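Local coordinates for DUF1902 domain-containing protein (Thermus thermophilus, PDB 1WV8), which is of unknown function but belongs to the DUF1902 family and assembles as a dimer whose beta sheet continues from one subunit into the other, at residues A[2-10]-A[19-27]; A[34-45]-A[59-67]. All blocks are in the same frame, centred on the assembly; numbering follows the deposited sequence.

Interaction 1 (A[2-10]-A[19-27]); sequences RTLKVQALW and AESDDVPGL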
ATOM      1  N   ARG A   2      -0.178 -14.257  -9.949  1.00 71.92           N
ATOM      2  CA  ARG A   2       0.393 -12.973 -10.464  1.00 71.14           C
ATOM      3  C   ARG A   2       0.557 -11.971  -9.320  1.00 62.35           C
ATOM      4  O   ARG A   2       1.493 -12.066  -8.522  1.00 62.76           O
ATOM      5  CB  ARG A   2      -0.536 -12.404 -11.537  1.00 73.99           C
ATOM      6  CG  ARG A   2      -0.000 -11.189 -12.272  1.00 79.32           C
ATOM      7  CD  ARG A   2      -1.037 -10.626 -13.233  1.00 82.73           C
ATOM      8  NE  ARG A   2      -2.012  -9.746 -12.582  1.00 95.70           N
ATOM      9  CZ  ARG A   2      -2.962 -10.143 -11.732  1.00 96.14           C
ATOM     10  NH1 ARG A   2      -3.093 -11.426 -11.404  1.00 94.59           N
ATOM     11  NH2 ARG A   2      -3.800  -9.250 -11.207  1.00 90.25           N
ATOM     12  N   THR A   3      -0.359 -11.012  -9.253  1.00 57.89           N
ATOM     13  CA  THR A   3      -0.347  -9.996  -8.209  1.00 57.80           C
ATOM     14  C   THR A   3      -1.453 -10.264  -7.198  1.00 53.60           C
ATOM     15  O   THR A   3      -2.623 -10.353  -7.562  1.00 47.64           O
ATOM     16  CB  THR A   3      -0.577  -8.603  -8.791  1.00 59.43           C
ATOM     17  OG1 THR A   3       0.530  -8.248  -9.627  1.00 59.85           O
ATOM     18  CG2 THR A   3      -0.725  -7.571  -7.672  1.00 53.97           C
ATOM     19  N   LEU A   4      -1.067 -10.417  -5.937  1.00 49.82           N
ATOM     20  CA  LEU A   4      -2.023 -10.664  -4.865  1.00 48.62           C
ATOM     21  C   LEU A   4      -2.236  -9.363  -4.104  1.00 42.99           C
ATOM     22  O   LEU A   4      -1.323  -8.864  -3.439  1.00 43.77           O
ATOM     23  CB  LEU A   4      -1.494 -11.726  -3.903  1.00 41.29           C
ATOM     24  CG  LEU A   4      -1.240 -13.131  -4.444  1.00 47.24           C
ATOM     25  CD1 LEU A   4      -0.513 -13.979  -3.425  1.00 55.89           C
ATOM     26  CD2 LEU A   4      -2.571 -13.746  -4.816  1.00 49.44           C
ATOM     27  N   LYS A   5      -3.438  -8.820  -4.209  1.00 37.20           N
ATOM     28  CA  LYS A   5      -3.769  -7.579  -3.539  1.00 36.61           C
ATOM     29  C   LYS A   5      -4.183  -7.851  -2.099  1.00 37.60           C
ATOM     30  O   LYS A   5      -5.063  -8.668  -1.839  1.00 45.45           O
ATOM     31  CB  LYS A   5      -4.894  -6.877  -4.300  1.00 40.78           C
ATOM     32  CG  LYS A   5      -4.541  -6.583  -5.753  1.00 53.70           C
ATOM     33  CD  LYS A   5      -5.670  -5.852  -6.461  1.00 62.41           C
ATOM     34  CE  LYS A   5      -5.344  -5.617  -7.927  1.00 72.26           C
ATOM     35  NZ  LYS A   5      -6.443  -4.897  -8.638  1.00 73.84           N
ATOM     36  N   VAL A   6      -3.527  -7.165  -1.171  1.00 38.58           N
ATOM     37  CA  VAL A   6      -3.813  -7.290   0.255  1.00 37.95           C
ATOM     38  C   VAL A   6      -4.046  -5.898   0.832  1.00 40.98           C
ATOM     39  O   VAL A   6      -3.213  -4.993   0.662  1.00 31.18           O
ATOM     40  CB  VAL A   6      -2.632  -7.933   1.010  1.00 27.90           C
ATOM     41  CG1 VAL A   6      -2.918  -7.984   2.519  1.00 37.78           C
ATOM     42  CG2 VAL A   6      -2.384  -9.328   0.467  1.00 35.05           C
ATOM     43  N   GLN A   7      -5.176  -5.712   1.507  1.00 32.58           N
ATOM     44  CA  GLN A   7      -5.456  -4.416   2.100  1.00 22.36           C
ATOM     45  C   GLN A   7      -4.980  -4.351   3.541  1.00 28.84           C
ATOM     46  O   GLN A   7      -5.095  -5.320   4.296  1.00 29.45           O
ATOM     47  CB  GLN A   7      -6.943  -4.088   2.059  1.00 30.14           C
ATOM     48  CG  GLN A   7      -7.509  -3.827   0.687  1.00 20.13           C
ATOM     49  CD  GLN A   7      -7.870  -5.100  -0.038  1.00 44.17           C
ATOM     50  OE1 GLN A   7      -8.598  -5.932   0.492  1.00 40.71           O
ATOM     51  NE2 GLN A   7      -7.373  -5.255  -1.263  1.00 46.78           N
ATOM     52  N   ALA A   8      -4.440  -3.196   3.911  1.00 23.32           N
ATOM     53  CA  ALA A   8      -3.980  -2.961   5.270  1.00 36.63           C
ATOM     54  C   ALA A   8      -4.969  -1.937   5.780  1.00 32.62           C
ATOM     55  O   ALA A   8      -5.066  -0.840   5.234  1.00 28.67           O
ATOM     56  CB  ALA A   8      -2.574  -2.384   5.282  1.00 26.26           C
ATOM     57  N   LEU A   9      -5.721  -2.318   6.805  1.00 30.94           N
ATOM     58  CA  LEU A   9      -6.737  -1.443   7.378  1.00 23.85           C
ATOM     59  C   LEU A   9      -6.250  -0.961   8.738  1.00 22.33           C
ATOM     60  O   LEU A   9      -5.844  -1.763   9.584  1.00 19.34           O
ATOM     61  CB  LEU A   9      -8.043  -2.232   7.503  1.00 25.87           C
ATOM     62  CG  LEU A   9      -8.374  -2.992   6.215  1.00 24.07           C
ATOM     63  CD1 LEU A   9      -9.348  -4.102   6.503  1.00 24.43           C
ATOM     64  CD2 LEU A   9      -8.921  -2.030   5.186  1.00 16.49           C
ATOM     65  N   TRP A  10      -6.267   0.352   8.948  1.00 22.81           N
ATOM     66  CA  TRP A  10      -5.786   0.879  10.218  1.00 32.64           C
ATOM     67  C   TRP A  10      -6.838   0.763  11.320  1.00 37.66           C
ATOM     68  O   TRP A  10      -7.975   1.199  11.160  1.00 29.98           O
ATOM     69  CB  TRP A  10      -5.368   2.335  10.065  1.00 29.95           C
ATOM     70  CG  TRP A  10      -5.024   3.001  11.372  1.00 40.28           C
ATOM     71  CD1 TRP A  10      -5.630   4.103  11.917  1.00 36.21           C
ATOM     72  CD2 TRP A  10      -3.966   2.643  12.268  1.00 35.59           C
ATOM     73  NE1 TRP A  10      -5.010   4.454  13.088  1.00 34.16           N
ATOM     74  CE2 TRP A  10      -3.985   3.575  13.332  1.00 38.35           C
ATOM     75  CE3 TRP A  10      -3.000   1.624  12.277  1.00 32.27           C
ATOM     76  CZ2 TRP A  10      -3.069   3.525  14.397  1.00 35.50           C
ATOM     77  CZ3 TRP A  10      -2.087   1.574  13.338  1.00 37.08           C
ATOM     78  CH2 TRP A  10      -2.132   2.519  14.381  1.00 37.71           C
ATOM     79  N   ALA A  19      -4.412  -6.967   8.106  1.00 30.62           N
ATOM     80  CA  ALA A  19      -4.415  -7.456   6.735  1.00 30.47           C
ATOM     81  C   ALA A  19      -5.744  -8.083   6.334  1.00 39.64           C
ATOM     82  O   ALA A  19      -6.376  -8.798   7.111  1.00 44.13           O
ATOM     83  CB  ALA A  19      -3.291  -8.455   6.551  1.00 33.75           C
ATOM     84  N   GLU A  20      -6.153  -7.813   5.102  1.00 34.06           N
ATOM     85  CA  GLU A  20      -7.392  -8.348   4.560  1.00 34.51           C
ATOM     86  C   GLU A  20      -7.179  -8.650   3.081  1.00 39.90           C
ATOM     87  O   GLU A  20      -6.700  -7.801   2.339  1.00 33.89           O
ATOM     88  CB  GLU A  20      -8.518  -7.320   4.719  1.00 42.39           C
ATOM     89  CG  GLU A  20      -9.847  -7.721   4.104  1.00 46.04           C
ATOM     90  CD  GLU A  20     -10.374  -9.031   4.667  1.00 63.48           C
ATOM     91  OE1 GLU A  20      -9.973  -9.399   5.796  1.00 58.32           O
ATOM     92  OE2 GLU A  20     -11.189  -9.687   3.978  1.00 55.33           O
ATOM     93  N   SER A  21      -7.537  -9.848   2.637  1.00 33.69           N
ATOM     94  CA  SER A  21      -7.351 -10.163   1.232  1.00 37.05           C
ATOM     95  C   SER A  21      -8.377 -11.107   0.634  1.00 41.79           C
ATOM     96  O   SER A  21      -8.689 -12.143   1.200  1.00 44.75           O
ATOM     97  CB  SER A  21      -5.963 -10.753   1.003  1.00 45.36           C
ATOM     98  OG  SER A  21      -5.750 -10.984  -0.379  1.00 40.34           O
ATOM     99  N   ASP A  22      -8.882 -10.741  -0.537  1.00 49.37           N
ATOM    100  CA  ASP A  22      -9.855 -11.554  -1.248  1.00 58.76           C
ATOM    101  C   ASP A  22      -9.108 -12.540  -2.158  1.00 62.66           C
ATOM    102  O   ASP A  22      -9.702 -13.486  -2.683  1.00 70.06           O
ATOM    103  CB  ASP A  22     -10.767 -10.660  -2.091  1.00 71.26           C
ATOM    104  CG  ASP A  22     -12.043 -11.357  -2.508  1.00 85.42           C
ATOM    105  OD1 ASP A  22     -12.850 -11.696  -1.616  1.00 92.33           O
ATOM    106  OD2 ASP A  22     -12.240 -11.570  -3.724  1.00 94.84           O
ATOM    107  N   ASP A  23      -7.807 -12.314  -2.341  1.00 57.19           N
ATOM    108  CA  ASP A  23      -6.982 -13.183  -3.179  1.00 54.32           C
ATOM    109  C   ASP A  23      -6.223 -14.224  -2.350  1.00 49.77           C
ATOM    110  O   ASP A  23      -5.763 -15.229  -2.881  1.00 52.99           O
ATOM    111  CB  ASP A  23      -5.964 -12.361  -3.999  1.00 54.49           C
ATOM    112  CG  ASP A  23      -6.621 -11.425  -5.011  1.00 60.87           C
ATOM    113  OD1 ASP A  23      -7.683 -11.778  -5.560  1.00 63.52           O
ATOM    114  OD2 ASP A  23      -6.061 -10.337  -5.278  1.00 64.27           O
ATOM    115  N   VAL A  24      -6.093 -13.982  -1.049  1.00 50.05           N
ATOM    116  CA  VAL A  24      -5.375 -14.895  -0.164  1.00 48.50           C
ATOM    117  C   VAL A  24      -6.302 -15.495   0.897  1.00 57.86           C
ATOM    118  O   VAL A  24      -6.854 -14.778   1.730  1.00 61.17           O
ATOM    119  CB  VAL A  24      -4.212 -14.160   0.532  1.00 45.31           C
ATOM    120  CG1 VAL A  24      -3.442 -15.111   1.409  1.00 44.94           C
ATOM    121  CG2 VAL A  24      -3.295 -13.552  -0.510  1.00 50.09           C
ATOM    122  N   PRO A  25      -6.477 -16.829   0.876  1.00 66.38           N
ATOM    123  CA  PRO A  25      -7.331 -17.577   1.807  1.00 66.70           C
ATOM    124  C   PRO A  25      -6.867 -17.586   3.255  1.00 65.14           C
ATOM    125  O   PRO A  25      -5.668 -17.612   3.537  1.00 65.88           O
ATOM    126  CB  PRO A  25      -7.337 -18.988   1.218  1.00 76.16           C
ATOM    127  CG  PRO A  25      -7.051 -18.765  -0.241  1.00 78.61           C
ATOM    128  CD  PRO A  25      -5.966 -17.724  -0.175  1.00 75.11           C
ATOM    129  N   GLY A  26      -7.838 -17.580   4.166  1.00 59.01           N
ATOM    130  CA  GLY A  26      -7.547 -17.615   5.586  1.00 55.86           C
ATOM    131  C   GLY A  26      -6.482 -16.650   6.060  1.00 56.79           C
ATOM    132  O   GLY A  26      -5.685 -16.992   6.936  1.00 58.39           O
ATOM    133  N   LEU A  27      -6.453 -15.448   5.494  1.00 57.97           N
ATOM    134  CA  LEU A  27      -5.466 -14.469   5.921  1.00 57.77           C
ATOM    135  C   LEU A  27      -5.971 -13.705   7.136  1.00 60.15           C
ATOM    136  O   LEU A  27      -7.000 -13.026   7.089  1.00 62.59           O
ATOM    137  CB  LEU A  27      -5.134 -13.489   4.788  1.00 51.25           C
ATOM    138  CG  LEU A  27      -4.175 -12.357   5.174  1.00 43.25           C
ATOM    139  CD1 LEU A  27      -2.917 -12.927   5.834  1.00 38.83           C
ATOM    140  CD2 LEU A  27      -3.810 -11.556   3.934  1.00 44.28           C
TER
HETATM  141  O   HOH W   1      -7.879  -8.493  -2.438  1.00 44.31           O
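Beyond the paired Q7 and E20 of the hairpin, S21 and K5 meet, and here one hydroxyl takes over from backbone bonding. With chi1 at -176°, OG of S21 sits opposite its own backbone N, which points it at strand 3-11, where it donates to K5 O at 2.8 Å from a position tilted 27° out of the carbonyl plane. The same OG accepts from D23 N (3.1 Å), which makes an ST turn, and weakly from V24 N. A water that also takes the N-H of D22 is a second donor to K5 O. The D23 side chain slants past that of K5 and puts OD2 on K5 N at 3.2 Å, using its anti lone pair in a nearly straight bond of 159°. Q7 and E20 themselves form a regular antiparallel hydrogen-bonded pair, Q7 N to E20 O at 2.7 Å and E20 N to Q7 O at 2.8 Å. The side chain of Q7, bent at chi2, brings OE1 near E20 O without a bond, while NE2 donates to E65 of strand 61-69.

V6 spreads its two methyls, CG1 toward A19 and, at about a right angle, L27 (CD2 at 3.9 Å), CG2 against the CB and OG of S21. L4 divides its methyls between D23 and V24: its CD2 touches D23 CB at 3.8 Å, while CD1 lies 4.1 Å from V24 CG2. An alanine at S21 would take away the donor to K5 O and the acceptor of D23 N, and the turn would probably hold less firmly to the strand. Side-chain oxygens thus serve K5 N and K5 O where no backbone partner from 19-27 does, so that K5 keeps both its amide and its carbonyl bonded.

Interaction 2 (A[34-45]-A[59-67]); sequences LEELLAKLAVMV and PVELRLEAT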
ATOM      1  N   LEU A  34       3.353  -0.655   9.137  1.00 31.79           N
ATOM      2  CA  LEU A  34       3.167  -1.226   7.813  1.00 26.47           C
ATOM      3  C   LEU A  34       4.403  -2.049   7.389  1.00 38.38           C
ATOM      4  O   LEU A  34       4.275  -3.050   6.681  1.00 34.69           O
ATOM      5  CB  LEU A  34       2.881  -0.108   6.820  1.00 30.48           C
ATOM      6  CG  LEU A  34       1.476   0.471   6.985  1.00 38.68           C
ATOM      7  CD1 LEU A  34       1.360   1.763   6.215  1.00 35.06           C
ATOM      8  CD2 LEU A  34       0.445  -0.550   6.495  1.00 29.52           C
ATOM      9  N   GLU A  35       5.591  -1.640   7.833  1.00 27.15           N
ATOM     10  CA  GLU A  35       6.806  -2.383   7.494  1.00 42.07           C
ATOM     11  C   GLU A  35       6.693  -3.802   8.049  1.00 42.42           C
ATOM     12  O   GLU A  35       6.887  -4.780   7.321  1.00 44.96           O
ATOM     13  CB  GLU A  35       8.045  -1.693   8.078  1.00 46.18           C
ATOM     14  CG  GLU A  35       8.507  -0.430   7.337  1.00 56.06           C
ATOM     15  CD  GLU A  35       7.486   0.708   7.339  1.00 66.49           C
ATOM     16  OE1 GLU A  35       6.817   0.931   8.376  1.00 65.75           O
ATOM     17  OE2 GLU A  35       7.366   1.395   6.301  1.00 49.31           O
ATOM     18  N   GLU A  36       6.375  -3.901   9.340  1.00 38.69           N
ATOM     19  CA  GLU A  36       6.210  -5.188  10.013  1.00 42.35           C
ATOM     20  C   GLU A  36       5.080  -6.016   9.387  1.00 38.30           C
ATOM     21  O   GLU A  36       5.180  -7.240   9.268  1.00 40.49           O
ATOM     22  CB  GLU A  36       5.908  -4.975  11.500  1.00 49.16           C
ATOM     23  CG  GLU A  36       7.002  -4.265  12.273  1.00 65.46           C
ATOM     24  CD  GLU A  36       6.620  -4.017  13.719  1.00 76.05           C
ATOM     25  OE1 GLU A  36       6.215  -4.985  14.397  1.00 91.71           O
ATOM     26  OE2 GLU A  36       6.725  -2.859  14.177  1.00 83.07           O
ATOM     27  N   LEU A  37       3.998  -5.354   9.003  1.00 32.59           N
ATOM     28  CA  LEU A  37       2.891  -6.060   8.375  1.00 24.79           C
ATOM     29  C   LEU A  37       3.416  -6.703   7.089  1.00 40.13           C
ATOM     30  O   LEU A  37       3.055  -7.837   6.758  1.00 32.77           O
ATOM     31  CB  LEU A  37       1.767  -5.094   8.022  1.00 37.50           C
ATOM     32  CG  LEU A  37       0.301  -5.538   8.146  1.00 36.02           C
ATOM     33  CD1 LEU A  37      -0.431  -4.940   6.985  1.00 33.11           C
ATOM     34  CD2 LEU A  37       0.129  -7.046   8.128  1.00 40.12           C
ATOM     35  N   LEU A  38       4.263  -5.973   6.362  1.00 38.22           N
ATOM     36  CA  LEU A  38       4.831  -6.494   5.115  1.00 39.67           C
ATOM     37  C   LEU A  38       5.695  -7.700   5.415  1.00 34.67           C
ATOM     38  O   LEU A  38       5.558  -8.739   4.784  1.00 37.56           O
ATOM     39  CB  LEU A  38       5.687  -5.443   4.410  1.00 33.26           C
ATOM     40  CG  LEU A  38       5.008  -4.663   3.285  1.00 39.98           C
ATOM     41  CD1 LEU A  38       5.909  -3.536   2.820  1.00 45.01           C
ATOM     42  CD2 LEU A  38       4.678  -5.604   2.138  1.00 28.15           C
ATOM     43  N   ALA A  39       6.589  -7.542   6.381  1.00 42.85           N
ATOM     44  CA  ALA A  39       7.472  -8.625   6.785  1.00 46.51           C
ATOM     45  C   ALA A  39       6.643  -9.873   7.090  1.00 51.39           C
ATOM     46  O   ALA A  39       6.862 -10.938   6.500  1.00 50.35           O
ATOM     47  CB  ALA A  39       8.276  -8.208   8.012  1.00 36.18           C
ATOM     48  N   LYS A  40       5.676  -9.740   7.998  1.00 47.94           N
ATOM     49  CA  LYS A  40       4.839 -10.879   8.364  1.00 43.36           C
ATOM     50  C   LYS A  40       4.152 -11.501   7.145  1.00 43.47           C
ATOM     51  O   LYS A  40       4.121 -12.724   7.006  1.00 41.02           O
ATOM     52  CB  LYS A  40       3.804 -10.457   9.408  1.00 46.51           C
ATOM     53  CG  LYS A  40       4.422  -9.949  10.701  1.00 58.23           C
ATOM     54  CD  LYS A  40       3.379  -9.690  11.776  1.00 63.23           C
ATOM     55  CE  LYS A  40       4.046  -9.343  13.104  1.00 70.86           C
ATOM     56  NZ  LYS A  40       3.074  -9.186  14.223  1.00 63.61           N
ATOM     57  N   LEU A  41       3.621 -10.664   6.257  1.00 31.95           N
ATOM     58  CA  LEU A  41       2.933 -11.151   5.063  1.00 36.73           C
ATOM     59  C   LEU A  41       3.827 -11.992   4.148  1.00 45.81           C
ATOM     60  O   LEU A  41       3.395 -13.006   3.603  1.00 44.40           O
ATOM     61  CB  LEU A  41       2.354  -9.967   4.278  1.00 37.31           C
ATOM     62  CG  LEU A  41       0.920  -9.521   4.610  1.00 46.70           C
ATOM     63  CD1 LEU A  41       0.652  -9.717   6.071  1.00 38.36           C
ATOM     64  CD2 LEU A  41       0.714  -8.056   4.221  1.00 27.82           C
ATOM     65  N   ALA A  42       5.071 -11.557   3.989  1.00 44.39           N
ATOM     66  CA  ALA A  42       6.032 -12.246   3.137  1.00 53.21           C
ATOM     67  C   ALA A  42       6.173 -13.708   3.523  1.00 52.02           C
ATOM     68  O   ALA A  42       6.395 -14.567   2.672  1.00 57.49           O
ATOM     69  CB  ALA A  42       7.384 -11.557   3.223  1.00 36.67           C
ATOM     70  N   VAL A  43       6.033 -13.982   4.813  1.00 54.87           N
ATOM     71  CA  VAL A  43       6.149 -15.339   5.324  1.00 55.45           C
ATOM     72  C   VAL A  43       4.827 -16.101   5.238  1.00 57.84           C
ATOM     73  O   VAL A  43       4.747 -17.161   4.617  1.00 57.66           O
ATOM     74  CB  VAL A  43       6.608 -15.332   6.791  1.00 49.09           C
ATOM     75  CG1 VAL A  43       6.780 -16.746   7.280  1.00 57.09           C
ATOM     76  CG2 VAL A  43       7.910 -14.559   6.932  1.00 51.39           C
HETATM   77  N   MSE A  44       3.791 -15.547   5.858  1.00 53.26           N
HETATM   78  CA  MSE A  44       2.475 -16.177   5.887  1.00 50.06           C
HETATM   79  C   MSE A  44       1.758 -16.436   4.569  1.00 49.36           C
HETATM   80  O   MSE A  44       1.193 -17.511   4.378  1.00 55.67           O
HETATM   81  CB  MSE A  44       1.539 -15.368   6.772  1.00 59.24           C
HETATM   82  CG  MSE A  44       1.832 -15.460   8.244  1.00 71.83           C
HETATM   83 SE   MSE A  44       0.416 -14.565   9.182  1.00102.56          SE
HETATM   84  CE  MSE A  44      -1.088 -15.611   8.532  1.00 55.36           C
ATOM     85  N   VAL A  45       1.751 -15.455   3.673  1.00 43.73           N
ATOM     86  CA  VAL A  45       1.051 -15.602   2.399  1.00 45.68           C
ATOM     87  C   VAL A  45       1.444 -16.822   1.562  1.00 52.44           C
ATOM     88  O   VAL A  45       0.578 -17.518   1.036  1.00 53.07           O
ATOM     89  CB  VAL A  45       1.191 -14.322   1.537  1.00 46.19           C
ATOM     90  CG1 VAL A  45       0.647 -14.567   0.136  1.00 33.03           C
ATOM     91  CG2 VAL A  45       0.417 -13.180   2.192  1.00 42.42           C
ATOM     92  N   PRO A  59       6.048 -15.264 -11.801  1.00 67.87           N
ATOM     93  CA  PRO A  59       6.339 -15.161 -10.366  1.00 69.73           C
ATOM     94  C   PRO A  59       5.276 -14.298  -9.682  1.00 72.94           C
ATOM     95  O   PRO A  59       4.770 -13.336 -10.272  1.00 67.24           O
ATOM     96  CB  PRO A  59       7.717 -14.514 -10.350  1.00 72.19           C
ATOM     97  CG  PRO A  59       7.627 -13.565 -11.494  1.00 69.83           C
ATOM     98  CD  PRO A  59       6.942 -14.387 -12.578  1.00 66.83           C
ATOM     99  N   VAL A  60       4.940 -14.643  -8.441  1.00 71.96           N
ATOM    100  CA  VAL A  60       3.916 -13.902  -7.707  1.00 71.44           C
ATOM    101  C   VAL A  60       4.462 -12.771  -6.841  1.00 63.36           C
ATOM    102  O   VAL A  60       5.467 -12.931  -6.146  1.00 57.16           O
ATOM    103  CB  VAL A  60       3.080 -14.842  -6.799  1.00 73.88           C
ATOM    104  CG1 VAL A  60       2.015 -14.042  -6.065  1.00 78.33           C
ATOM    105  CG2 VAL A  60       2.430 -15.933  -7.631  1.00 72.72           C
ATOM    106  N   GLU A  61       3.786 -11.625  -6.895  1.00 58.31           N
ATOM    107  CA  GLU A  61       4.165 -10.460  -6.102  1.00 50.06           C
ATOM    108  C   GLU A  61       3.000 -10.036  -5.208  1.00 46.44           C
ATOM    109  O   GLU A  61       1.825 -10.147  -5.583  1.00 36.18           O
ATOM    110  CB  GLU A  61       4.562  -9.294  -7.003  1.00 50.62           C
ATOM    111  CG  GLU A  61       3.504  -8.915  -8.028  1.00 80.04           C
ATOM    112  CD  GLU A  61       3.749  -7.549  -8.654  1.00 90.42           C
ATOM    113  OE1 GLU A  61       4.879  -7.296  -9.124  1.00101.27           O
ATOM    114  OE2 GLU A  61       2.803  -6.731  -8.685  1.00 98.12           O
ATOM    115  N   LEU A  62       3.344  -9.547  -4.028  1.00 33.78           N
ATOM    116  CA  LEU A  62       2.367  -9.088  -3.048  1.00 43.84           C
ATOM    117  C   LEU A  62       2.191  -7.562  -3.106  1.00 42.65           C
ATOM    118  O   LEU A  62       3.166  -6.825  -2.954  1.00 36.98           O
ATOM    119  CB  LEU A  62       2.849  -9.496  -1.653  1.00 41.00           C
ATOM    120  CG  LEU A  62       2.024  -9.107  -0.431  1.00 51.59           C
ATOM    121  CD1 LEU A  62       0.771  -9.953  -0.383  1.00 47.31           C
ATOM    122  CD2 LEU A  62       2.856  -9.323   0.826  1.00 51.30           C
ATOM    123  N   ARG A  63       0.965  -7.086  -3.339  1.00 28.58           N
ATOM    124  CA  ARG A  63       0.706  -5.641  -3.372  1.00 27.32           C
ATOM    125  C   ARG A  63      -0.077  -5.210  -2.116  1.00 38.71           C
ATOM    126  O   ARG A  63      -1.290  -5.422  -2.016  1.00 32.52           O
ATOM    127  CB  ARG A  63      -0.087  -5.245  -4.624  1.00 32.61           C
ATOM    128  CG  ARG A  63      -0.285  -3.729  -4.768  1.00 38.21           C
ATOM    129  CD  ARG A  63      -1.102  -3.358  -6.004  1.00 48.93           C
ATOM    130  NE  ARG A  63      -0.485  -3.797  -7.256  1.00 52.88           N
ATOM    131  CZ  ARG A  63      -1.027  -3.615  -8.460  1.00 58.26           C
ATOM    132  NH1 ARG A  63      -2.197  -3.001  -8.573  1.00 58.03           N
ATOM    133  NH2 ARG A  63      -0.408  -4.056  -9.549  1.00 58.41           N
ATOM    134  N   LEU A  64       0.626  -4.631  -1.148  1.00 35.48           N
ATOM    135  CA  LEU A  64      -0.010  -4.159   0.080  1.00 28.23           C
ATOM    136  C   LEU A  64      -0.584  -2.773  -0.180  1.00 36.77           C
ATOM    137  O   LEU A  64       0.147  -1.847  -0.543  1.00 29.18           O
ATOM    138  CB  LEU A  64       1.001  -4.073   1.209  1.00 27.05           C
ATOM    139  CG  LEU A  64       0.557  -4.476   2.624  1.00 42.81           C
ATOM    140  CD1 LEU A  64       1.337  -3.638   3.620  1.00 19.26           C
ATOM    141  CD2 LEU A  64      -0.935  -4.278   2.824  1.00 42.94           C
ATOM    142  N   GLU A  65      -1.894  -2.635   0.013  1.00 26.58           N
ATOM    143  CA  GLU A  65      -2.585  -1.374  -0.228  1.00 30.92           C
ATOM    144  C   GLU A  65      -3.125  -0.734   1.050  1.00 35.50           C
ATOM    145  O   GLU A  65      -3.722  -1.406   1.889  1.00 40.83           O
ATOM    146  CB  GLU A  65      -3.738  -1.608  -1.205  1.00 33.78           C
ATOM    147  CG  GLU A  65      -3.294  -2.232  -2.532  1.00 56.28           C
ATOM    148  CD  GLU A  65      -4.457  -2.785  -3.340  1.00 65.14           C
ATOM    149  OE1 GLU A  65      -5.206  -3.623  -2.789  1.00 51.68           O
ATOM    150  OE2 GLU A  65      -4.617  -2.391  -4.521  1.00 70.78           O
ATOM    151  N   ALA A  66      -2.911   0.569   1.189  1.00 25.23           N
ATOM    152  CA  ALA A  66      -3.388   1.315   2.345  1.00 35.12           C
ATOM    153  C   ALA A  66      -4.084   2.551   1.816  1.00 42.71           C
ATOM    154  O   ALA A  66      -3.474   3.351   1.094  1.00 35.49           O
ATOM    155  CB  ALA A  66      -2.221   1.718   3.251  1.00 31.30           C
ATOM    156  N   THR A  67      -5.357   2.715   2.172  1.00 38.71           N
ATOM    157  CA  THR A  67      -6.123   3.857   1.704  1.00 37.59           C
ATOM    158  C   THR A  67      -6.300   4.940   2.760  1.00 50.06           C
ATOM    159  O   THR A  67      -6.443   4.663   3.953  1.00 59.02           O
ATOM    160  CB  THR A  67      -7.504   3.418   1.168  1.00 43.24           C
ATOM    161  OG1 THR A  67      -7.327   2.436   0.133  1.00 48.31           O
ATOM    162  CG2 THR A  67      -8.255   4.608   0.587  1.00 45.42           C
TER
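L62 and L64, alternate residues of strand 61-69, both face helix 34-51 and carry nearly all of the strand's side of this contact. The interactions between the two segments are apolar. L62 has CG opposite its backbone N (chi1 178°), which extends its two methyls under the helix: CD2 presses on L41 CB at 3.5 Å, the tightest approach here, and CD1 meets V45 CG2 at 4.1 Å, the two side chains slanting across each other. L64 is met by four leucines of the helix. Its CD1 lies 3.8 Å from L38 CG and 4.0 Å from L37 CD1, and L41 comes in at about a right angle, with CD2 at 3.9 Å from L64 CG. Beyond it, L34 CD2 closes the row at 4.3 Å from L64 CD1.

Polar bonding belongs to each element and to its other neighbours. The helix is held by its own backbone bonds, and the strand pairs with strand 3-11 on one edge and, in an antiparallel ladder, with its counterpart in the second subunit on the other. R63 and E65 point away from the helix.

The segment axes approach to 10.2 Å and run at 145°, closer to antiparallel than crossed. One helix laid over one face of a sheet, with leucines of both meeting between, is a two-layer alpha/beta arrangement; here the helix is 34-51.

Interaction 1 closes before interaction 2 opens along the chain, yet their centres lie about 8 Å apart, joined by the parallel pairing of strands 3-11 and 61-69. Two probable hydrogen bonds of 2.8 Å mark the seam, V6 O with E65 N and A8 N with E65 O, so E65 is gripped by the backbone of the hairpin. The apolar layers also merge: V6 packs on L62, and V24 of the turn reaches V45 of the helix. L4 of interaction 1 and V45 of interaction 2 both pack on L70 of the second subunit, so hairpin and helix share in the dimer interface. The function being unknown, no site can be assigned to either contact.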